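Local coordinates for protein flavin-dependent monooxygenase, oxygenase subunit HsaA (Rhodococcus sp., PDB 2RFQ) that catalyses the FMNH2-dependent ortho-hydroxylation of the phenolic steroid intermediate 3-HSA to the catechol 3,4-DHSA during bacterial breakdown of cholesterol, at residues A[80-85]-A[187-191]; A[27-31]-A[357-361]; A[72-77]-A[244-250]; A[35-41]-A[145-149]; A[15-19]-A[43-49]. All coordinates share one frame; numbering follows the deposited sequence.

Overall arrangement
The five contacts illustrate how chemistry follows position in an acyl-CoA dehydrogenase-like fold. Interactions 1, 2 and 3 are buried: the first is mostly apolar and holds a tryptophan that probably binds FMN, the second is an ionic network between helices 27-33 and 354-365, and the third is a backbone-close helix crossing with one cation-pi pair at its margin. Interactions 4 and 5 are only partly buried; they share helix 38-47, whose start meets a loop through a histidine and whose end packs on helix 11-25 through leucines and an arginine hydrogen bond. Interactions 2 and 3 join the N-terminal to the C-terminal helices, whereas interactions 1 and 4 join N-terminal helical segments to loops between strands.

Interaction 1: A[80-85]-A[187-191]; sequences GSTGWV and LRGTG
Gly-80 opens the contact with its carbonyl oxygen lying beside the CD2 methyl of Leu-187. One residue on, Ser-81 reaches into the turn 187-191: its CB packs on Thr-190 CG2 at 3.6 Å, and its OG rests beside the backbone of Gly-189, 3.2 Å from the amide N. A side chain on Gly-189 would run into Ser-81 CB, so glycine allows this close approach. Trp-84 swings its indole across the same turn, with CG anti to the backbone N (chi1 -175°). Leu-187 CD1 sits over one face, 3.9 Å from the centroid of the five-membered ring of Trp-84 and 16° off its normal, a CH-pi contact, while Thr-190 CG2 comes obliquely to Trp-84 CD1. Val-85 closes the segment, laying CG2 against CB and O of Thr-190. Thr-190 OG1 donates to Leu-187 O at 2.8 Å and also bonds Ser-192. Trp-84 probably belongs to the FMN site, as in relatives. Around the contact, helix 233-266 packs on Trp-84, helix 354-365 on Leu-187, and helix 38-47 on Val-85, while the turn itself leads into strand 193-198.

Interaction 2: A[27-31]-A[357-361]; sequences AQETE and RFWRD
Glu-31 points its side chain from helix 27-33 at two arginines of helix 354-365. Beyond CB, Glu-31 CG packs against Arg-357 CD at 3.7 Å, so the aliphatic parts touch before the charges do. Glu-31 OE1 accepts from Arg-357 NE at 2.7 Å, approached from above the carboxylate plane, with the two flat groups 76° apart. Glu-31 OE2 is gripped end-on by Arg-360, whose NH1 lies 2.9 Å and NH2 3.1 Å from it, both nitrogens on the syn side, guanidinium and carboxylate nearly coplanar; NH2 also gives OE1 a weak bond. A water links Glu-31 OE2 to Asp-361 OD1. Arg-357, bent at chi3 (-64°), turns NE to the acid and NH2 to Gln-28, whose OE1 accepts an almost straight bond (176°) of 2.6 Å from Arg-357 NH2, while Ala-27 CB packs over one face of the guanidinium. Arg-360 also bonds Val-185 O through NH1 and Gln-356 through NE. With an alanine in place of Glu-31, these two neighbouring buried arginines would probably be left without their shared counter-charge. Two arginines converging on one buried carboxylate make a salt-bridge network, likely to keep Glu-31 ionised and tie N-terminal to C-terminal helices.

Interaction 3: A[72-77]-A[244-250]; sequences VRKIAS and PIVGMAY
Arg-73 and Gly-247 bring the two helices into backbone contact, their CA atoms 4.0 Å apart. Here the packing is tight: Arg-73 O lies 3.4 Å from Gly-247 CA, and Gly-247 O lies 3.1 Å from Ser-77 CA, both CA-H...O contacts. Any side chain at Gly-247 would collide with Arg-73 O and Ala-76 CB. Next to it, Ala-76 sets its CB 3.2 Å from Pro-244 O and also faces Pro-244 CB and the CG of selenomethionine Met-248. Val-72 and Pro-244 lie side by side, with Val-72 CG1 against the ring CD.

The segments belong to helices 65-76 and 233-266; the axes of segments 72-76 and 244-250 approach to 7.1 Å at a crossing angle of -49°. With Gly-247 and Ala-76 at the crossing, the helices can come this close, which is consistent with the N-terminal helical part of an acyl-CoA dehydrogenase-like fold seating directly on the long helix of its C-terminal part.

The margin formed by Arg-73 and Tyr-250, both partly exposed, is less certain: the arginine has two modelled conformers, one described here. Arg-73 leaves its helix with CG anti to the backbone N (chi1 -175°) and bends at chi3, bringing its guanidinium over one face of Tyr-250. CZ of Arg-73 stands 4.4 Å from the ring centroid of Tyr-250 in a cation-pi contact, the planes 53° apart. A serine in place of Tyr-250 has no aromatic face to offer, and the arginine would probably be freer to turn, although Trp-294 of helix 277-309 also makes a cation-pi contact with it.

Interaction 4: A[35-41]-A[145-149]; sequences RIPDDSM and CDHAS
His-147 sets its imidazole against the start of helix 38-47 and the residues before it, and nearly every contact here involves that ring. With CG anti to its own carbonyl carbon (chi1 -68°), the ring reaches across so that His-147 NE2 donates to Ile-36 O at 2.7 Å. The bond is bent, 138° at the hydrogen, and although the oxygen lies near the ring plane, the nitrogen is tilted from the carbonyl plane. Met-41, a selenomethionine, covers one face: its CG sits 3.4 Å from the His-147 ring centroid, almost exactly on the normal, a CH-pi contact. The chain then folds back on itself, bent at both chi2 and chi3, which carries the CE methyl of Met-41 to CB of His-147 at 3.7 Å and leaves the selenium farther above the ring. At the edge, Asp-38 OD1 approaches CE1 of His-147 at 3.3 Å, its carboxylate turned 87° from the ring.

On the outer side, in one of the two modelled conformers of Asp-146, its OD2 shares with Asp-38 OD1 a water that donates to both, a bridge that would ease the closeness of two like charges. In the same conformer Arg-35 lays its CD against Asp-146 OD2, but the guanidinium is turned so that the charges merely lie near each other; the firm ionic partner of Asp-146 is Arg-173, which lines a bound 3-pyridinium-1-ylpropane-1-sulfonate. The contact thus fastens the start of helix 38-47 to the loop between strands 132-142 and 150-159, while helix 80-96 packs against Ile-36 and Met-41.

Interaction 5: A[15-19]-A[43-49]; sequences RLDAL and ALQETGF
An antiparallel pair of helices in the N-terminal helical domain meets here where helix 38-47 ends in a Schellman motif at Gly-48, the axes of segments 15-19 and 43-47 being 156° apart. Arg-15 and Thr-47 form the closest backbone approach. Arg-15 first packs its CB on Thr-47 CB at 3.8 Å and then runs extended from CG to NE alongside the helix end, which brings NH1 to the carbonyl oxygen of Thr-47. This hydrogen bond, 3.0 Å from Arg-15 NH1 to Thr-47 O, is fairly straight at 164°; the oxygen lies in the guanidinium plane, yet the donor stands well above the carbonyl plane. It gives a positively charged partner to a carbonyl at the helix C-terminus, where a positive charge is likely to interact favourably with the helix dipole.

Thr-47 is fixed independently. With its OG1 set between backbone N and carbonyl carbon (chi1 69°), the hydroxyl of Thr-47 donates to Leu-44 O at 2.6 Å. Thr-47 OG1 accepts from Phe-49 N at 3.0 Å, forming an ST turn. Leu-16 CD2 packs against OG1 and CG2 of Thr-47.

The rest is leucine packing. Leu-16 and Leu-44 cross at about a right angle, with their CD2 methyls 3.6 Å apart, and Leu-19 places CD1 on Ala-43 CB at 3.6 Å while its other methyl leans on Leu-44 CD2. Helices 65-76 and 80-96 pack against these leucines: Leu-16 touches Ala-71 and Lys-74 of the former, and Leu-44 reaches both, through Ile-75 and through Thr-82 and Ser-86.

Interaction 1: A[80-85]-A[187-191]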
# COMPACT_ATOMS: atom_id res chain seq x y z
N GLY A 80 8.21 -9.96 -23.51
CA GLY A 80 6.91 -9.38 -23.22
C GLY A 80 6.12 -9.07 -24.48
O GLY A 80 4.92 -9.38 -24.57
N SER A 81 6.77 -8.42 -25.44
CA SER A 81 6.10 -8.11 -26.71
C SER A 81 5.65 -9.36 -27.47
O SER A 81 4.53 -9.41 -28.00
CB SER A 81 6.96 -7.22 -27.61
OG SER A 81 7.12 -5.91 -27.07
N THR A 82 6.53 -10.36 -27.55
CA THR A 82 6.16 -11.59 -28.25
C THR A 82 4.99 -12.27 -27.55
O THR A 82 4.04 -12.73 -28.20
CB THR A 82 7.36 -12.54 -28.38
OG1 THR A 82 8.41 -11.85 -29.08
CG2 THR A 82 6.99 -13.76 -29.23
N GLY A 83 5.01 -12.27 -26.21
CA GLY A 83 3.92 -12.87 -25.43
C GLY A 83 2.60 -12.14 -25.64
O GLY A 83 1.54 -12.77 -25.79
N TRP A 84 2.68 -10.81 -25.67
CA TRP A 84 1.50 -9.98 -25.90
C TRP A 84 0.88 -10.26 -27.26
O TRP A 84 -0.34 -10.52 -27.36
CB TRP A 84 1.90 -8.52 -25.81
CG TRP A 84 0.78 -7.51 -25.92
CD1 TRP A 84 0.39 -6.84 -27.05
CD2 TRP A 84 -0.08 -7.04 -24.85
NE1 TRP A 84 -0.65 -5.96 -26.74
CE2 TRP A 84 -0.94 -6.07 -25.40
CE3 TRP A 84 -0.18 -7.34 -23.48
CZ2 TRP A 84 -1.92 -5.41 -24.62
CZ3 TRP A 84 -1.14 -6.70 -22.70
CH2 TRP A 84 -1.99 -5.74 -23.28
N VAL A 85 1.70 -10.22 -28.29
CA VAL A 85 1.22 -10.50 -29.66
C VAL A 85 0.68 -11.93 -29.77
O VAL A 85 -0.38 -12.15 -30.38
CB VAL A 85 2.35 -10.25 -30.67
CG1 VAL A 85 1.99 -10.77 -32.07
CG2 VAL A 85 2.67 -8.76 -30.71
N LEU A 187 6.22 -2.22 -24.58
CA LEU A 187 5.63 -3.09 -25.62
C LEU A 187 5.99 -2.56 -27.02
O LEU A 187 5.23 -2.71 -27.98
CB LEU A 187 4.09 -3.23 -25.46
CG LEU A 187 3.66 -4.11 -24.27
CD1 LEU A 187 2.10 -4.08 -24.18
CD2 LEU A 187 4.21 -5.55 -24.43
N ARG A 188 7.18 -1.99 -27.13
CA ARG A 188 7.65 -1.43 -28.41
C ARG A 188 7.66 -2.51 -29.51
O ARG A 188 7.28 -2.25 -30.66
CB ARG A 188 9.05 -0.84 -28.24
CG ARG A 188 9.01 0.39 -27.39
CD ARG A 188 10.43 0.91 -27.08
NE ARG A 188 10.35 2.23 -26.49
CZ ARG A 188 11.34 2.82 -25.82
NH1 ARG A 188 12.50 2.17 -25.59
NH2 ARG A 188 11.17 4.06 -25.37
N GLY A 189 8.06 -3.72 -29.14
CA GLY A 189 8.15 -4.82 -30.11
C GLY A 189 6.82 -5.28 -30.70
O GLY A 189 6.82 -6.01 -31.69
N THR A 190 5.69 -4.88 -30.10
CA THR A 190 4.41 -5.42 -30.54
C THR A 190 3.98 -4.90 -31.91
O THR A 190 3.13 -5.52 -32.55
CB THR A 190 3.27 -5.19 -29.50
OG1 THR A 190 3.05 -3.79 -29.33
CG2 THR A 190 3.67 -5.85 -28.16
N GLY A 191 4.55 -3.77 -32.37
CA GLY A 191 4.15 -3.23 -33.67
C GLY A 191 2.65 -3.04 -33.72
O GLY A 191 1.98 -3.46 -34.68

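Interaction 2: A[27-31]-A[357-361]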
# COMPACT_ATOMS: atom_id res chain seq x y z
N ALA A 27 15.04 -10.41 -27.58
CA ALA A 27 14.17 -9.37 -26.97
C ALA A 27 14.62 -7.93 -27.28
O ALA A 27 13.76 -7.08 -27.56
CB ALA A 27 14.01 -9.60 -25.48
N GLN A 28 15.93 -7.62 -27.24
CA GLN A 28 16.33 -6.22 -27.52
C GLN A 28 16.10 -5.89 -28.98
O GLN A 28 15.61 -4.82 -29.31
CB GLN A 28 17.78 -5.85 -27.12
CG GLN A 28 18.00 -4.30 -27.23
CD GLN A 28 17.00 -3.46 -26.37
OE1 GLN A 28 16.76 -3.77 -25.23
NE2 GLN A 28 16.45 -2.40 -26.95
N GLU A 29 16.45 -6.83 -29.87
CA GLU A 29 16.22 -6.60 -31.28
C GLU A 29 14.74 -6.36 -31.58
O GLU A 29 14.37 -5.47 -32.36
CB GLU A 29 16.76 -7.77 -32.11
CG GLU A 29 16.70 -7.50 -33.61
CD GLU A 29 17.55 -8.45 -34.43
OE1 GLU A 29 18.68 -8.76 -34.00
OE2 GLU A 29 17.12 -8.81 -35.54
N THR A 30 13.88 -7.16 -30.95
CA THR A 30 12.45 -7.02 -31.12
C THR A 30 12.00 -5.62 -30.69
O THR A 30 11.22 -4.98 -31.39
CB THR A 30 11.73 -8.11 -30.29
OG1 THR A 30 12.11 -9.38 -30.85
CG2 THR A 30 10.20 -7.93 -30.34
N GLU A 31 12.50 -5.14 -29.56
CA GLU A 31 12.19 -3.76 -29.16
C GLU A 31 12.69 -2.74 -30.19
O GLU A 31 11.96 -1.85 -30.61
CB GLU A 31 12.89 -3.42 -27.86
CG GLU A 31 12.19 -3.81 -26.61
CD GLU A 31 12.66 -2.88 -25.50
OE1 GLU A 31 13.75 -3.14 -24.96
OE2 GLU A 31 11.97 -1.89 -25.21
N ARG A 357 13.07 -3.82 -19.12
CA ARG A 357 12.16 -4.07 -20.26
C ARG A 357 10.83 -4.66 -19.80
O ARG A 357 9.77 -4.19 -20.24
CB ARG A 357 12.82 -4.98 -21.29
CG ARG A 357 12.10 -4.92 -22.64
CD ARG A 357 12.67 -5.93 -23.59
NE ARG A 357 14.06 -5.62 -23.90
CZ ARG A 357 15.11 -6.34 -23.51
NH1 ARG A 357 14.93 -7.45 -22.79
NH2 ARG A 357 16.33 -5.96 -23.86
N PHE A 358 10.86 -5.69 -18.94
CA PHE A 358 9.61 -6.24 -18.41
C PHE A 358 8.82 -5.17 -17.68
O PHE A 358 7.59 -5.14 -17.75
CB PHE A 358 9.92 -7.38 -17.45
CG PHE A 358 10.35 -8.67 -18.14
CD1 PHE A 358 9.52 -9.31 -19.08
CD2 PHE A 358 11.56 -9.28 -17.78
CE1 PHE A 358 9.91 -10.53 -19.67
CE2 PHE A 358 11.98 -10.48 -18.38
CZ PHE A 358 11.13 -11.12 -19.32
N TRP A 359 9.55 -4.29 -16.99
CA TRP A 359 8.92 -3.18 -16.23
C TRP A 359 8.17 -2.25 -17.18
O TRP A 359 6.97 -2.02 -17.00
CB TRP A 359 10.03 -2.45 -15.42
CG TRP A 359 9.58 -1.27 -14.62
CD1 TRP A 359 8.73 -1.25 -13.54
CD2 TRP A 359 9.97 0.08 -14.85
NE1 TRP A 359 8.57 0.05 -13.08
CE2 TRP A 359 9.32 0.89 -13.87
CE3 TRP A 359 10.81 0.70 -15.80
CZ2 TRP A 359 9.52 2.28 -13.79
CZ3 TRP A 359 10.99 2.09 -15.72
CH2 TRP A 359 10.34 2.86 -14.75
N ARG A 360 8.84 -1.75 -18.21
CA ARG A 360 8.17 -0.86 -19.17
C ARG A 360 7.05 -1.57 -19.91
O ARG A 360 5.96 -1.01 -20.12
CB ARG A 360 9.17 -0.31 -20.17
CG ARG A 360 10.10 0.74 -19.51
CD ARG A 360 11.10 1.31 -20.52
NE ARG A 360 12.08 0.31 -20.96
CZ ARG A 360 12.06 -0.34 -22.13
NH1 ARG A 360 11.08 -0.14 -23.02
NH2 ARG A 360 13.01 -1.22 -22.40
N ASP A 361 7.33 -2.82 -20.28
CA ASP A 361 6.33 -3.63 -21.02
C ASP A 361 5.03 -3.84 -20.23
O ASP A 361 3.93 -3.72 -20.79
CB ASP A 361 6.95 -4.97 -21.41
CG ASP A 361 7.93 -4.87 -22.58
OD1 ASP A 361 8.08 -3.79 -23.19
OD2 ASP A 361 8.60 -5.89 -22.87
O HOH W 1 9.26 -2.26 -25.12

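Interaction 3: A[72-77]-A[244-250]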
# COMPACT_ATOMS: atom_id res chain seq x y z
N VAL A 72 0.68 -18.85 -23.29
CA VAL A 72 0.89 -17.40 -23.29
C VAL A 72 1.82 -16.96 -22.17
O VAL A 72 2.78 -16.20 -22.42
CB VAL A 72 -0.45 -16.67 -23.20
CG1 VAL A 72 -0.23 -15.16 -22.94
CG2 VAL A 72 -1.17 -16.83 -24.54
N ARG A 73 1.53 -17.43 -20.97
CA ARG A 73 2.35 -17.12 -19.80
C ARG A 73 3.81 -17.46 -20.07
O ARG A 73 4.71 -16.65 -19.80
CB ARG A 73 1.87 -17.88 -18.57
CG ARG A 73 2.61 -17.48 -17.33
CD ARG A 73 2.15 -18.30 -16.17
NE ARG A 73 2.77 -19.62 -16.21
CZ ARG A 73 2.83 -20.45 -15.16
NH1 ARG A 73 2.30 -20.11 -13.97
NH2 ARG A 73 3.41 -21.64 -15.29
N LYS A 74 4.05 -18.65 -20.62
CA LYS A 74 5.41 -19.09 -20.94
C LYS A 74 6.09 -18.16 -21.96
O LYS A 74 7.22 -17.70 -21.73
CB LYS A 74 5.37 -20.53 -21.48
CG LYS A 74 6.71 -21.13 -21.76
CD LYS A 74 6.60 -22.52 -22.40
CE LYS A 74 5.94 -23.52 -21.48
NZ LYS A 74 6.79 -23.89 -20.31
N ILE A 75 5.43 -17.90 -23.08
CA ILE A 75 6.03 -17.03 -24.11
C ILE A 75 6.37 -15.66 -23.55
O ILE A 75 7.49 -15.14 -23.74
CB ILE A 75 5.11 -16.88 -25.33
CG1 ILE A 75 4.84 -18.26 -25.96
CG2 ILE A 75 5.73 -15.91 -26.36
CD1 ILE A 75 3.63 -18.22 -26.91
N ALA A 76 5.40 -15.07 -22.84
CA ALA A 76 5.58 -13.72 -22.29
C ALA A 76 6.70 -13.64 -21.25
O ALA A 76 7.24 -12.56 -21.02
CB ALA A 76 4.26 -13.24 -21.68
N SER A 77 7.01 -14.76 -20.58
CA SER A 77 8.10 -14.79 -19.61
C SER A 77 9.49 -14.65 -20.27
O SER A 77 10.49 -14.39 -19.57
CB SER A 77 8.04 -16.06 -18.76
OG SER A 77 8.47 -17.21 -19.48
N PRO A 244 -0.44 -12.42 -20.50
CA PRO A 244 0.94 -12.06 -20.87
C PRO A 244 1.60 -11.15 -19.83
O PRO A 244 2.78 -11.26 -19.60
CB PRO A 244 0.80 -11.37 -22.24
CG PRO A 244 -0.66 -10.97 -22.35
CD PRO A 244 -1.44 -11.89 -21.45
N ILE A 245 0.82 -10.30 -19.16
CA ILE A 245 1.40 -9.44 -18.13
C ILE A 245 1.85 -10.28 -16.94
O ILE A 245 2.95 -10.08 -16.40
CB ILE A 245 0.47 -8.31 -17.75
CG1 ILE A 245 0.18 -7.45 -18.99
CG2 ILE A 245 1.08 -7.47 -16.63
CD1 ILE A 245 -0.96 -6.39 -18.79
N VAL A 246 1.00 -11.23 -16.52
CA VAL A 246 1.42 -12.22 -15.52
C VAL A 246 2.72 -12.94 -15.96
O VAL A 246 3.67 -13.06 -15.19
CB VAL A 246 0.28 -13.21 -15.18
CG1 VAL A 246 0.78 -14.30 -14.22
CG2 VAL A 246 -0.88 -12.42 -14.56
N GLY A 247 2.77 -13.41 -17.21
CA GLY A 247 3.98 -14.05 -17.75
C GLY A 247 5.21 -13.13 -17.69
O GLY A 247 6.30 -13.59 -17.33
N MSE A 248 5.03 -11.86 -18.02
CA MSE A 248 6.10 -10.86 -17.90
C MSE A 248 6.64 -10.83 -16.46
O MSE A 248 7.86 -10.73 -16.25
CB MSE A 248 5.63 -9.48 -18.36
CG MSE A 248 5.45 -9.42 -19.87
SE MSE A 248 4.65 -7.64 -20.24
CE MSE A 248 3.31 -8.17 -21.61
N ALA A 249 5.73 -10.97 -15.49
CA ALA A 249 6.12 -10.92 -14.08
C ALA A 249 6.96 -12.16 -13.73
O ALA A 249 7.97 -12.06 -13.00
CB ALA A 249 4.87 -10.76 -13.18
N TYR A 250 6.56 -13.33 -14.24
CA TYR A 250 7.37 -14.54 -14.04
C TYR A 250 8.78 -14.35 -14.60
O TYR A 250 9.80 -14.69 -13.94
CB TYR A 250 6.73 -15.77 -14.68
CG TYR A 250 5.66 -16.44 -13.82
CD1 TYR A 250 4.34 -16.03 -13.90
CD2 TYR A 250 6.00 -17.43 -12.90
CE1 TYR A 250 3.34 -16.65 -13.14
CE2 TYR A 250 5.01 -18.04 -12.10
CZ TYR A 250 3.68 -17.62 -12.23
OH TYR A 250 2.69 -18.21 -11.47

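Interaction 4: A[35-41]-A[145-149]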
# COMPACT_ATOMS: atom_id res chain seq x y z
N ARG A 35 8.79 -4.55 -33.80
CA ARG A 35 8.02 -5.55 -34.51
C ARG A 35 8.53 -6.91 -34.06
O ARG A 35 9.72 -7.09 -33.82
CB ARG A 35 8.23 -5.36 -36.03
CG ARG A 35 7.10 -5.90 -36.91
CD ARG A 35 7.36 -5.58 -38.40
NE ARG A 35 8.69 -6.05 -38.78
CZ ARG A 35 9.73 -5.27 -39.07
NH1 ARG A 35 9.60 -3.94 -39.12
NH2 ARG A 35 10.92 -5.82 -39.33
N ILE A 36 7.62 -7.88 -33.94
CA ILE A 36 8.07 -9.23 -33.67
C ILE A 36 8.79 -9.75 -34.92
O ILE A 36 8.27 -9.61 -36.03
CB ILE A 36 6.89 -10.17 -33.34
CG1 ILE A 36 5.98 -9.56 -32.25
CG2 ILE A 36 7.42 -11.58 -32.95
CD1 ILE A 36 6.71 -9.19 -30.92
N PRO A 37 9.98 -10.32 -34.76
CA PRO A 37 10.68 -10.89 -35.92
C PRO A 37 9.85 -11.97 -36.65
O PRO A 37 9.12 -12.78 -36.02
CB PRO A 37 11.94 -11.48 -35.31
CG PRO A 37 12.23 -10.56 -34.16
CD PRO A 37 10.82 -10.38 -33.55
N ASP A 38 9.93 -11.95 -37.97
CA ASP A 38 9.23 -12.93 -38.80
C ASP A 38 9.61 -14.33 -38.36
O ASP A 38 8.74 -15.22 -38.28
CB ASP A 38 9.60 -12.78 -40.28
CG ASP A 38 9.19 -11.43 -40.87
OD1 ASP A 38 8.36 -10.72 -40.29
OD2 ASP A 38 9.71 -11.13 -41.98
N ASP A 39 10.89 -14.53 -38.03
CA ASP A 39 11.36 -15.87 -37.74
C ASP A 39 10.82 -16.36 -36.40
O ASP A 39 10.57 -17.56 -36.22
CB ASP A 39 12.89 -15.96 -37.77
CG ASP A 39 13.36 -17.37 -37.79
OD1 ASP A 39 13.05 -18.06 -38.77
OD2 ASP A 39 13.98 -17.80 -36.80
N SER A 40 10.59 -15.43 -35.46
CA SER A 40 9.91 -15.80 -34.20
C SER A 40 8.47 -16.24 -34.45
O SER A 40 7.99 -17.24 -33.91
CB SER A 40 9.95 -14.64 -33.18
OG SER A 40 11.29 -14.40 -32.70
N MSE A 41 7.76 -15.48 -35.27
CA MSE A 41 6.36 -15.84 -35.57
C MSE A 41 6.32 -17.20 -36.29
O MSE A 41 5.43 -18.03 -36.01
CB MSE A 41 5.67 -14.74 -36.38
CG MSE A 41 5.53 -13.40 -35.63
SE MSE A 41 4.36 -13.58 -34.04
CE MSE A 41 2.63 -13.64 -34.93
N CYS A 145 -0.17 -6.66 -36.18
CA CYS A 145 -0.95 -6.58 -37.42
C CYS A 145 -0.14 -6.93 -38.69
O CYS A 145 -0.71 -7.44 -39.65
CB CYS A 145 -1.66 -5.23 -37.55
SG CYS A 145 -0.57 -3.80 -37.50
N ASP A 146 1.17 -6.68 -38.70
CA ASP A 146 1.97 -7.02 -39.88
C ASP A 146 2.01 -8.54 -40.12
O ASP A 146 2.25 -9.00 -41.25
CB ASP A 146 3.40 -6.49 -39.74
CG ASP A 146 4.18 -6.58 -41.04
OD1 ASP A 146 3.67 -6.16 -42.10
OD2 ASP A 146 5.32 -7.08 -41.00
N HIS A 147 1.76 -9.30 -39.06
CA HIS A 147 1.87 -10.75 -39.11
C HIS A 147 0.57 -11.44 -39.42
O HIS A 147 0.45 -12.65 -39.24
CB HIS A 147 2.44 -11.27 -37.79
CG HIS A 147 3.86 -10.86 -37.58
ND1 HIS A 147 4.88 -11.31 -38.40
CD2 HIS A 147 4.44 -10.03 -36.67
CE1 HIS A 147 6.02 -10.78 -38.00
NE2 HIS A 147 5.78 -10.01 -36.95
N ALA A 148 -0.41 -10.67 -39.88
CA ALA A 148 -1.75 -11.21 -40.15
C ALA A 148 -2.18 -10.79 -41.53
O ALA A 148 -1.68 -9.80 -42.06
CB ALA A 148 -2.76 -10.68 -39.09
N SER A 149 -3.13 -11.53 -42.11
CA SER A 149 -3.63 -11.21 -43.46
C SER A 149 -5.12 -10.90 -43.44
O SER A 149 -5.74 -10.69 -44.50
CB SER A 149 -3.29 -12.32 -44.46
OG SER A 149 -3.87 -13.53 -44.05
O HOH W 2 6.23 -9.65 -41.73

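Interaction 5: A[15-19]-A[43-49]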
# COMPACT_ATOMS: atom_id res chain seq x y z
N ARG A 15 7.49 -27.86 -27.14
CA ARG A 15 8.10 -27.14 -28.25
C ARG A 15 8.35 -25.67 -27.90
O ARG A 15 9.38 -25.10 -28.28
CB ARG A 15 7.25 -27.25 -29.50
CG ARG A 15 7.18 -28.68 -30.06
CD ARG A 15 6.09 -28.70 -31.13
NE ARG A 15 5.74 -30.06 -31.55
CZ ARG A 15 4.54 -30.42 -32.00
NH1 ARG A 15 3.55 -29.53 -32.11
NH2 ARG A 15 4.33 -31.67 -32.36
N LEU A 16 7.42 -25.06 -27.15
CA LEU A 16 7.63 -23.67 -26.71
C LEU A 16 8.83 -23.55 -25.78
O LEU A 16 9.63 -22.62 -25.91
CB LEU A 16 6.37 -23.09 -26.06
CG LEU A 16 5.25 -22.75 -27.04
CD1 LEU A 16 3.93 -22.50 -26.27
CD2 LEU A 16 5.65 -21.57 -27.97
N ASP A 17 8.98 -24.50 -24.85
CA ASP A 17 10.15 -24.52 -23.98
C ASP A 17 11.47 -24.46 -24.74
O ASP A 17 12.38 -23.72 -24.36
CB ASP A 17 10.14 -25.79 -23.13
CG ASP A 17 9.34 -25.64 -21.87
OD1 ASP A 17 9.16 -24.48 -21.41
OD2 ASP A 17 8.92 -26.69 -21.33
N ALA A 18 11.57 -25.26 -25.80
CA ALA A 18 12.76 -25.31 -26.64
C ALA A 18 13.04 -23.96 -27.31
O ALA A 18 14.17 -23.66 -27.65
CB ALA A 18 12.61 -26.40 -27.69
N LEU A 19 11.99 -23.16 -27.50
CA LEU A 19 12.11 -21.90 -28.23
C LEU A 19 12.45 -20.71 -27.35
O LEU A 19 12.95 -19.68 -27.83
CB LEU A 19 10.76 -21.63 -28.96
CG LEU A 19 10.65 -20.40 -29.86
CD1 LEU A 19 11.73 -20.42 -30.97
CD2 LEU A 19 9.25 -20.29 -30.49
N ALA A 43 8.54 -19.66 -35.97
CA ALA A 43 8.86 -20.70 -34.98
C ALA A 43 7.66 -20.94 -34.08
O ALA A 43 7.35 -22.10 -33.75
CB ALA A 43 10.05 -20.29 -34.16
N LEU A 44 6.98 -19.86 -33.68
CA LEU A 44 5.77 -20.00 -32.86
C LEU A 44 4.70 -20.82 -33.59
O LEU A 44 4.09 -21.74 -33.01
CB LEU A 44 5.23 -18.63 -32.45
CG LEU A 44 6.08 -17.95 -31.36
CD1 LEU A 44 5.72 -16.48 -31.31
CD2 LEU A 44 5.89 -18.65 -29.99
N GLN A 45 4.52 -20.52 -34.88
CA GLN A 45 3.57 -21.27 -35.72
C GLN A 45 3.95 -22.76 -35.71
O GLN A 45 3.10 -23.63 -35.50
CB GLN A 45 3.56 -20.72 -37.15
CG GLN A 45 2.68 -21.53 -38.11
CD GLN A 45 2.70 -20.99 -39.54
OE1 GLN A 45 2.58 -19.80 -39.77
NE2 GLN A 45 2.85 -21.89 -40.50
N GLU A 46 5.24 -23.04 -35.90
CA GLU A 46 5.71 -24.43 -35.96
C GLU A 46 5.54 -25.20 -34.64
O GLU A 46 5.47 -26.42 -34.66
CB GLU A 46 7.14 -24.50 -36.49
CG GLU A 46 7.23 -24.06 -37.95
CD GLU A 46 8.66 -23.80 -38.41
OE1 GLU A 46 9.60 -23.86 -37.57
OE2 GLU A 46 8.84 -23.51 -39.61
N THR A 47 5.44 -24.49 -33.52
CA THR A 47 5.17 -25.20 -32.25
C THR A 47 3.74 -25.73 -32.19
O THR A 47 3.46 -26.61 -31.40
CB THR A 47 5.34 -24.31 -31.01
OG1 THR A 47 4.30 -23.30 -30.95
CG2 THR A 47 6.74 -23.69 -30.98
N GLY A 48 2.85 -25.17 -33.01
CA GLY A 48 1.42 -25.45 -32.92
C GLY A 48 0.64 -24.45 -32.07
O GLY A 48 -0.58 -24.55 -31.92
N PHE A 49 1.35 -23.47 -31.52
CA PHE A 49 0.74 -22.50 -30.61
C PHE A 49 -0.52 -21.83 -31.16
O PHE A 49 -1.53 -21.75 -30.46
CB PHE A 49 1.74 -21.39 -30.21
CG PHE A 49 1.05 -20.26 -29.47
CD1 PHE A 49 0.66 -20.44 -28.13
CD2 PHE A 49 0.72 -19.08 -30.13
CE1 PHE A 49 -0.06 -19.44 -27.45
CE2 PHE A 49 0.02 -18.05 -29.46
CZ PHE A 49 -0.38 -18.25 -28.10